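Local structure of ribonucleoside-diphosphate reductase subunit beta (Bacillus halodurans C-125, 2RCC) at residues G83-L88 / L188-G193; F38-P43 / V224-N229; P55-M60 / I213-R218. The protein probably serves as the di-iron small subunit of a class I ribonucleotide reductase, which turns ribonucleoside diphosphates into the 2'-deoxyribonucleotides needed for DNA synthesis. One frame throughout, in Å; residues are numbered along the deposited sequence.

Contact 1: G83-L88 / L188-G193; sequences GLLAFL and LNFYSG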
# COMPACT_ATOMS: atom_id res chain seq x y z
N GLY A 83 1.89 2.81 24.80
CA GLY A 83 2.06 1.36 24.90
C GLY A 83 0.93 0.59 24.20
O GLY A 83 1.19 -0.34 23.45
N LEU A 84 -0.32 0.99 24.45
CA LEU A 84 -1.49 0.38 23.83
C LEU A 84 -1.46 0.59 22.32
O LEU A 84 -1.68 -0.36 21.55
CB LEU A 84 -2.80 0.96 24.37
CG LEU A 84 -4.07 0.32 23.82
CD1 LEU A 84 -4.08 -1.21 24.00
CD2 LEU A 84 -5.26 0.93 24.45
N LEU A 85 -1.23 1.84 21.91
CA LEU A 85 -1.12 2.18 20.48
C LEU A 85 -0.03 1.35 19.78
O LEU A 85 -0.27 0.87 18.67
CB LEU A 85 -0.90 3.69 20.29
CG LEU A 85 -2.12 4.56 20.63
CD1 LEU A 85 -1.74 6.03 20.70
CD2 LEU A 85 -3.24 4.34 19.65
N ALA A 86 1.12 1.19 20.43
CA ALA A 86 2.20 0.35 19.91
C ALA A 86 1.81 -1.13 19.92
O ALA A 86 2.13 -1.84 18.98
CB ALA A 86 3.47 0.58 20.71
N PHE A 87 1.10 -1.57 20.96
CA PHE A 87 0.66 -2.98 21.14
C PHE A 87 -0.41 -3.45 20.17
O PHE A 87 -0.41 -4.62 19.83
CB PHE A 87 0.11 -3.19 22.59
CG PHE A 87 -0.41 -4.60 22.89
CD1 PHE A 87 0.45 -5.59 23.32
CD2 PHE A 87 -1.76 -4.91 22.74
CE1 PHE A 87 -0.02 -6.89 23.58
CE2 PHE A 87 -2.24 -6.20 23.01
CZ PHE A 87 -1.36 -7.18 23.43
N LEU A 88 -1.31 -2.57 19.74
CA LEU A 88 -2.42 -2.96 18.86
C LEU A 88 -2.05 -3.61 17.52
O LEU A 88 -2.89 -4.32 16.95
CB LEU A 88 -3.44 -1.81 18.65
CG LEU A 88 -4.36 -1.51 19.85
CD1 LEU A 88 -5.16 -0.31 19.52
CD2 LEU A 88 -5.28 -2.66 20.23
N LEU A 188 -12.72 8.09 15.36
CA LEU A 188 -13.26 8.26 16.73
C LEU A 188 -12.46 7.52 17.80
O LEU A 188 -12.10 8.14 18.80
CB LEU A 188 -14.73 7.86 16.74
CG LEU A 188 -15.56 7.97 18.05
CD1 LEU A 188 -15.55 9.34 18.64
CD2 LEU A 188 -17.01 7.57 17.76
N ASN A 189 -12.17 6.23 17.59
CA ASN A 189 -11.36 5.43 18.53
C ASN A 189 -10.03 6.06 18.82
O ASN A 189 -9.39 6.54 17.92
CB ASN A 189 -11.10 4.00 18.02
CG ASN A 189 -12.33 3.15 18.10
OD1 ASN A 189 -13.42 3.67 18.30
ND2 ASN A 189 -12.17 1.85 17.96
N PHE A 190 -9.68 6.11 20.10
CA PHE A 190 -8.46 6.74 20.60
C PHE A 190 -8.35 8.25 20.40
O PHE A 190 -7.35 8.79 20.78
CB PHE A 190 -7.19 6.01 20.12
CG PHE A 190 -7.18 4.57 20.48
CD1 PHE A 190 -7.23 4.18 21.81
CD2 PHE A 190 -7.15 3.60 19.49
CE1 PHE A 190 -7.27 2.84 22.15
CE2 PHE A 190 -7.17 2.27 19.82
CZ PHE A 190 -7.24 1.88 21.14
N TYR A 191 -9.40 8.94 19.96
CA TYR A 191 -9.34 10.39 19.88
C TYR A 191 -9.17 11.02 21.26
O TYR A 191 -8.56 12.07 21.30
CB TYR A 191 -10.51 10.99 19.07
CG TYR A 191 -10.23 10.94 17.56
CD1 TYR A 191 -9.77 9.77 16.94
CD2 TYR A 191 -10.43 12.06 16.75
CE1 TYR A 191 -9.50 9.73 15.54
CE2 TYR A 191 -10.16 12.02 15.36
CZ TYR A 191 -9.71 10.86 14.77
OH TYR A 191 -9.45 10.82 13.39
N SER A 192 -9.66 10.40 22.35
CA SER A 192 -9.38 10.86 23.73
C SER A 192 -7.90 10.80 24.03
O SER A 192 -7.34 11.69 24.69
CB SER A 192 -10.02 9.97 24.79
OG SER A 192 -11.41 9.92 24.65
N GLY A 193 -7.28 9.71 23.58
CA GLY A 193 -5.87 9.48 23.78
C GLY A 193 -5.03 10.45 23.00
O GLY A 193 -4.08 10.96 23.52
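Phe-190 pushes its ring into a group of three leucines of segment 83-88: Leu-84, Leu-85 and Leu-88. The packing is tightest at the far end of the ring. There Leu-88 CD1 comes from the opposite direction and lies 3.3 Å from Phe-190 CE2 and 3.4 Å from Phe-190 CZ, close for two carbon groups. The Leu-84 side chain runs at about a right angle to that of Phe-190 and meets the ring obliquely, its CD2 3.6 Å from Phe-190 CE1; a first torsion that turns CG away from the backbone nitrogen (chi1 -177°) helps to bring this methyl there. Leu-85 makes the looser contact. Its CD2 lies over one face, 4.3 Å from the Phe-190 ring centroid and 24° off the normal, a CH-pi contact displaced toward the rim.

The backbone explains how the ring is presented. Leu-188 to Tyr-191 form a type II beta turn, closed by Tyr-191 N to Leu-188 O at 3.0 Å, and Phe-190 takes the left-handed third position while also acting as N-cap residue of helix 191-202. The junction between helices 172-187 and 191-202 is thereby joined to helix 72-87 within the helical, ferritin-like fold of the small subunit.

Burial differs across the contact. Leu-84 and Leu-85 are buried, Leu-84 also touching Trp-146 and Trp-264, whereas Leu-88 and Phe-190 remain partly exposed. Arg-155 adds a cation-pi interaction to the Phe-190 ring, and Glu-261 accepts a hydrogen bond from the Phe-190 backbone nitrogen.

Contact 2: F38-P43 / V224-N229; sequences FSWAYP and VYLFTN
The indole of Trp-40 and the amide of Asn-229 approach from opposite directions, with their planes 57° apart. Trp-40 CG lies between its backbone nitrogen and carbonyl carbon (chi1 50°), which carries the indole over toward Asn-229. Asn-229 ND2 stands 3.3 Å above the middle of the Trp-40 ring system, the amide tilted over the face rather than stacked flat on it. Beside it, Asn-229 CB covers the six-membered ring of Trp-40, 3.9 Å from the centroid and 22° off the normal, a CH-pi contact. Phe-38 CB covers the other face from within its own segment.

Leu-226 comes in at the edge instead: its CD1 lies near the indole plane, 3.6 Å from Trp-40 CZ3. Both Leu-226 and Asn-229 belong to helix 207-237, the long helix of this ferritin-like fold that carries the probable iron ligands Glu-220 and His-223. Trp-40 packs on this helix just beyond His-223 in the chain, and also touches Leu-108 of helix 106-133.

Asn-229 ND2 also lies 3.3 Å from the plane of the Tyr-225 ring, off toward its rim, and thus touches a face of each of two rings that stand nearly at right angles. Tyr-225 and Trp-40 slide past each other in opposite directions, Tyr-225 OH 3.5 Å from Trp-40 CB. A water donates to Trp-40 O at 2.9 Å and is hydrogen-bonded to Tyr-225 OH at 2.8 Å.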
# COMPACT_ATOMS: atom_id res chain seq x y z
N PHE A 38 -14.07 7.85 -10.17
CA PHE A 38 -14.32 9.00 -9.29
C PHE A 38 -13.31 10.12 -9.45
O PHE A 38 -12.09 9.93 -9.28
CB PHE A 38 -14.32 8.51 -7.83
CG PHE A 38 -15.36 7.46 -7.56
CD1 PHE A 38 -16.71 7.78 -7.64
CD2 PHE A 38 -15.00 6.16 -7.27
CE1 PHE A 38 -17.70 6.79 -7.44
CE2 PHE A 38 -15.96 5.19 -7.08
CZ PHE A 38 -17.32 5.50 -7.15
N SER A 39 -13.83 11.30 -9.72
CA SER A 39 -13.00 12.50 -9.93
C SER A 39 -12.26 12.98 -8.68
O SER A 39 -11.34 13.77 -8.77
CB SER A 39 -13.84 13.62 -10.53
OG SER A 39 -14.91 13.96 -9.66
N TRP A 40 -12.64 12.48 -7.51
CA TRP A 40 -11.95 12.75 -6.26
C TRP A 40 -10.80 11.78 -5.93
O TRP A 40 -10.02 12.07 -5.02
CB TRP A 40 -12.92 12.75 -5.06
CG TRP A 40 -13.82 11.60 -4.93
CD1 TRP A 40 -15.08 11.56 -5.35
CD2 TRP A 40 -13.55 10.31 -4.33
NE1 TRP A 40 -15.64 10.36 -5.07
CE2 TRP A 40 -14.73 9.57 -4.43
CE3 TRP A 40 -12.43 9.71 -3.73
CZ2 TRP A 40 -14.84 8.25 -3.98
CZ3 TRP A 40 -12.53 8.41 -3.27
CH2 TRP A 40 -13.73 7.69 -3.40
N ALA A 41 -10.67 10.66 -6.67
CA ALA A 41 -9.65 9.65 -6.33
C ALA A 41 -8.24 10.12 -6.59
O ALA A 41 -7.40 9.94 -5.74
CB ALA A 41 -9.90 8.29 -7.06
N TYR A 42 -7.98 10.77 -7.73
CA TYR A 42 -6.60 11.20 -8.07
C TYR A 42 -6.16 12.35 -7.19
O TYR A 42 -5.02 12.33 -6.72
CB TYR A 42 -6.40 11.48 -9.57
CG TYR A 42 -4.98 11.50 -10.14
CD1 TYR A 42 -3.86 10.92 -9.48
CD2 TYR A 42 -4.77 11.96 -11.43
CE1 TYR A 42 -2.56 10.92 -10.08
CE2 TYR A 42 -3.49 11.93 -12.04
CZ TYR A 42 -2.39 11.42 -11.37
OH TYR A 42 -1.16 11.40 -12.04
N PRO A 43 -7.03 13.37 -7.02
CA PRO A 43 -6.71 14.40 -6.04
C PRO A 43 -6.43 13.86 -4.62
O PRO A 43 -5.54 14.37 -3.96
CB PRO A 43 -7.95 15.27 -6.04
CG PRO A 43 -8.54 15.10 -7.34
CD PRO A 43 -8.25 13.74 -7.77
N VAL A 224 -10.68 8.75 6.63
CA VAL A 224 -12.13 8.95 6.88
C VAL A 224 -12.83 9.55 5.66
O VAL A 224 -13.92 9.16 5.33
CB VAL A 224 -12.40 9.88 8.11
CG1 VAL A 224 -13.88 10.19 8.24
CG2 VAL A 224 -11.87 9.22 9.40
N TYR A 225 -12.19 10.51 4.98
CA TYR A 225 -12.72 11.10 3.76
C TYR A 225 -12.95 9.98 2.71
O TYR A 225 -14.02 9.92 2.12
CB TYR A 225 -11.79 12.21 3.25
CG TYR A 225 -12.11 12.78 1.91
CD1 TYR A 225 -13.06 13.78 1.74
CD2 TYR A 225 -11.43 12.33 0.78
CE1 TYR A 225 -13.34 14.30 0.49
CE2 TYR A 225 -11.72 12.82 -0.45
CZ TYR A 225 -12.66 13.80 -0.59
OH TYR A 225 -12.86 14.27 -1.86
N LEU A 226 -11.98 9.09 2.55
CA LEU A 226 -12.11 7.97 1.61
C LEU A 226 -13.30 7.07 1.99
O LEU A 226 -14.16 6.75 1.16
CB LEU A 226 -10.84 7.13 1.58
CG LEU A 226 -10.84 5.87 0.69
CD1 LEU A 226 -11.19 6.19 -0.74
CD2 LEU A 226 -9.52 5.15 0.81
N PHE A 227 -13.31 6.63 3.24
CA PHE A 227 -14.40 5.74 3.69
C PHE A 227 -15.79 6.36 3.63
O PHE A 227 -16.76 5.68 3.28
CB PHE A 227 -14.11 5.21 5.10
CG PHE A 227 -12.85 4.39 5.22
CD1 PHE A 227 -12.62 3.31 4.37
CD2 PHE A 227 -11.93 4.63 6.26
CE1 PHE A 227 -11.46 2.53 4.51
CE2 PHE A 227 -10.79 3.87 6.40
CZ PHE A 227 -10.55 2.83 5.52
N THR A 228 -15.93 7.63 4.00
CA THR A 228 -17.24 8.29 3.93
C THR A 228 -17.71 8.51 2.48
O THR A 228 -18.92 8.42 2.18
CB THR A 228 -17.29 9.59 4.80
OG1 THR A 228 -16.38 10.56 4.31
CG2 THR A 228 -16.97 9.30 6.22
N ASN A 229 -16.78 8.76 1.58
CA ASN A 229 -17.08 8.85 0.16
C ASN A 229 -17.57 7.51 -0.36
O ASN A 229 -18.59 7.45 -1.04
CB ASN A 229 -15.87 9.31 -0.67
CG ASN A 229 -15.64 10.82 -0.67
OD1 ASN A 229 -16.38 11.58 -0.11
ND2 ASN A 229 -14.60 11.24 -1.35
O HOH W 1 -10.42 14.41 -3.27

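Contact 3: P55-M60 / I213-R218; sequences PFEINM and INYINR
Glu-57 is held by one carboxylate oxygen and faces Tyr-215 with the other: OE1 is hydrogen-bonded to the backbone nitrogen of Thr-54, which should restrain the group's rotation, while OE2 comes within 3.8 Å of Tyr-215 CE2. The carboxylate plane is turned 66° from the ring. With chi1 at 80°, Glu-57 holds CG between its backbone nitrogen and carbonyl carbon, and the chain then extends toward the tyrosine. Arg-218 NH2 is 6.7 Å from Glu-57 OE2, too far for a salt bridge, although its charge may still attract the carboxylate weakly.

Ile-58 converges on the same corner of the phenol ring from the opposite side of its plane. Its CD1 lies 3.9 Å from Tyr-215 CE2 and 4.1 Å from Tyr-215 CD2, an apolar contact in which the two side chains slide past each other. Each approach is oblique. Ile-58 N bonds to Pro-55 O at 3.0 Å and shapes the short 3-10 turn that sets Glu-57 and Ile-58 next to each other.

In this ferritin-like helical fold the Tyr-215 side chain is about 7 Å from that of His-122, a probable iron ligand, and its ring meets Trp-53, with planes at about 50°. Segment 55-60 runs in the connection between helices 41-50 and 61-66, with Met-60, a selenomethionine, as N-cap residue of the latter. Ile-58 O is hydrogen-bonded to Tyr-128 OH and Pro-55 touches Gln-124 and Ser-125, all of helix 106-133; on helix 207-237, Pro-55 and Ile-58 pack on Met-212 and Asn-59 O is hydrogen-bonded to Ser-208 OG.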
# COMPACT_ATOMS: atom_id res chain seq x y z
N PRO A 55 8.75 8.67 10.96
CA PRO A 55 9.20 9.09 12.31
C PRO A 55 10.69 9.43 12.42
O PRO A 55 11.07 10.13 13.34
CB PRO A 55 8.84 7.89 13.18
CG PRO A 55 8.79 6.75 12.24
CD PRO A 55 8.26 7.28 10.96
N PHE A 56 11.51 9.02 11.46
CA PHE A 56 12.92 9.28 11.49
C PHE A 56 13.31 10.74 11.29
O PHE A 56 14.44 11.08 11.56
CB PHE A 56 13.66 8.36 10.49
CG PHE A 56 13.43 6.89 10.76
CD1 PHE A 56 14.06 6.27 11.82
CD2 PHE A 56 12.53 6.16 10.00
CE1 PHE A 56 13.83 4.91 12.11
CE2 PHE A 56 12.30 4.81 10.28
CZ PHE A 56 12.96 4.19 11.34
N GLU A 57 12.39 11.57 10.83
CA GLU A 57 12.61 12.99 10.67
C GLU A 57 12.34 13.74 12.00
O GLU A 57 12.63 14.92 12.09
CB GLU A 57 11.71 13.53 9.53
CG GLU A 57 10.22 13.82 9.89
CD GLU A 57 9.27 14.01 8.67
OE1 GLU A 57 9.29 13.20 7.69
OE2 GLU A 57 8.48 14.98 8.72
N ILE A 58 11.82 13.05 13.03
CA ILE A 58 11.45 13.66 14.32
C ILE A 58 12.43 13.27 15.42
O ILE A 58 12.60 12.09 15.74
CB ILE A 58 10.01 13.28 14.67
CG1 ILE A 58 9.07 13.97 13.66
CG2 ILE A 58 9.67 13.69 16.11
CD1 ILE A 58 7.68 13.51 13.73
N ASN A 59 13.09 14.28 16.00
CA ASN A 59 14.08 14.04 17.04
C ASN A 59 13.39 14.00 18.41
O ASN A 59 12.75 14.98 18.79
CB ASN A 59 15.14 15.14 16.99
CG ASN A 59 16.34 14.85 17.91
OD1 ASN A 59 16.19 14.49 19.07
ND2 ASN A 59 17.53 15.03 17.37
N MSE A 60 13.59 12.93 19.15
CA MSE A 60 12.93 12.71 20.44
C MSE A 60 13.74 13.09 21.70
O MSE A 60 13.28 12.84 22.81
CB MSE A 60 12.49 11.24 20.52
CG MSE A 60 11.31 10.88 19.60
SE MSE A 60 9.70 11.65 20.19
CE MSE A 60 9.56 10.93 21.94
N ILE A 213 1.82 12.33 16.51
CA ILE A 213 0.39 12.06 16.70
C ILE A 213 -0.46 12.88 15.71
O ILE A 213 -1.41 12.38 15.13
CB ILE A 213 -0.09 12.37 18.15
CG1 ILE A 213 0.55 11.42 19.17
CG2 ILE A 213 -1.61 12.26 18.27
CD1 ILE A 213 0.15 9.95 19.05
N ASN A 214 -0.10 14.15 15.54
CA ASN A 214 -0.79 15.03 14.64
C ASN A 214 -0.61 14.62 13.18
O ASN A 214 -1.56 14.70 12.42
CB ASN A 214 -0.34 16.46 14.87
CG ASN A 214 -1.31 17.49 14.31
OD1 ASN A 214 -0.91 18.34 13.53
ND2 ASN A 214 -2.59 17.38 14.67
N TYR A 215 0.59 14.16 12.80
CA TYR A 215 0.78 13.60 11.45
C TYR A 215 -0.08 12.36 11.25
O TYR A 215 -0.71 12.23 10.19
CB TYR A 215 2.22 13.27 11.16
CG TYR A 215 3.18 14.46 11.12
CD1 TYR A 215 2.74 15.79 11.00
CD2 TYR A 215 4.54 14.24 11.12
CE1 TYR A 215 3.66 16.84 10.94
CE2 TYR A 215 5.44 15.27 11.03
CZ TYR A 215 4.99 16.57 10.94
OH TYR A 215 5.90 17.60 10.86
N ILE A 216 -0.11 11.48 12.25
CA ILE A 216 -0.98 10.30 12.21
C ILE A 216 -2.46 10.69 12.07
O ILE A 216 -3.18 10.18 11.19
CB ILE A 216 -0.82 9.40 13.45
CG1 ILE A 216 0.57 8.74 13.49
CG2 ILE A 216 -1.97 8.31 13.52
CD1 ILE A 216 1.01 8.10 14.84
N ASN A 217 -2.88 11.64 12.90
CA ASN A 217 -4.27 12.12 12.94
C ASN A 217 -4.65 12.79 11.59
O ASN A 217 -5.78 12.63 11.13
CB ASN A 217 -4.43 13.04 14.17
CG ASN A 217 -5.85 13.13 14.74
OD1 ASN A 217 -6.76 12.38 14.39
ND2 ASN A 217 -6.01 14.03 15.70
N ARG A 218 -3.72 13.52 10.96
CA ARG A 218 -3.91 14.13 9.63
C ARG A 218 -4.15 13.03 8.56
O ARG A 218 -5.05 13.13 7.72
CB ARG A 218 -2.71 15.00 9.23
CG ARG A 218 -2.65 15.38 7.72
CD ARG A 218 -1.57 16.41 7.31
NE ARG A 218 -0.10 16.16 7.22
CZ ARG A 218 0.64 15.02 7.30
NH1 ARG A 218 0.17 13.76 7.48
NH2 ARG A 218 1.96 15.19 7.18

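Overall arrangement
Contacts 2 and 3 use different stretches of helix 207-237, with centres about 24 Å apart, while contact 1 joins helix 72-87 to the start of helix 191-202, the helix preceding it in the chain. Contacts 1 and 3 lie about 15 Å apart between centres and pack together at Tyr-191 and Asn-217, a touch that is tentative in detail; the centres of contacts 1 and 2 are about 25 Å apart, and the two do not meet. Each contact brings a side chain near a residue of the probable di-iron and tyrosine site. The Leu-85 side chain is about 4 Å from that of Tyr-126, the likely active-site tyrosine, and Leu-226 is about 6 Å from His-223, again between side chains.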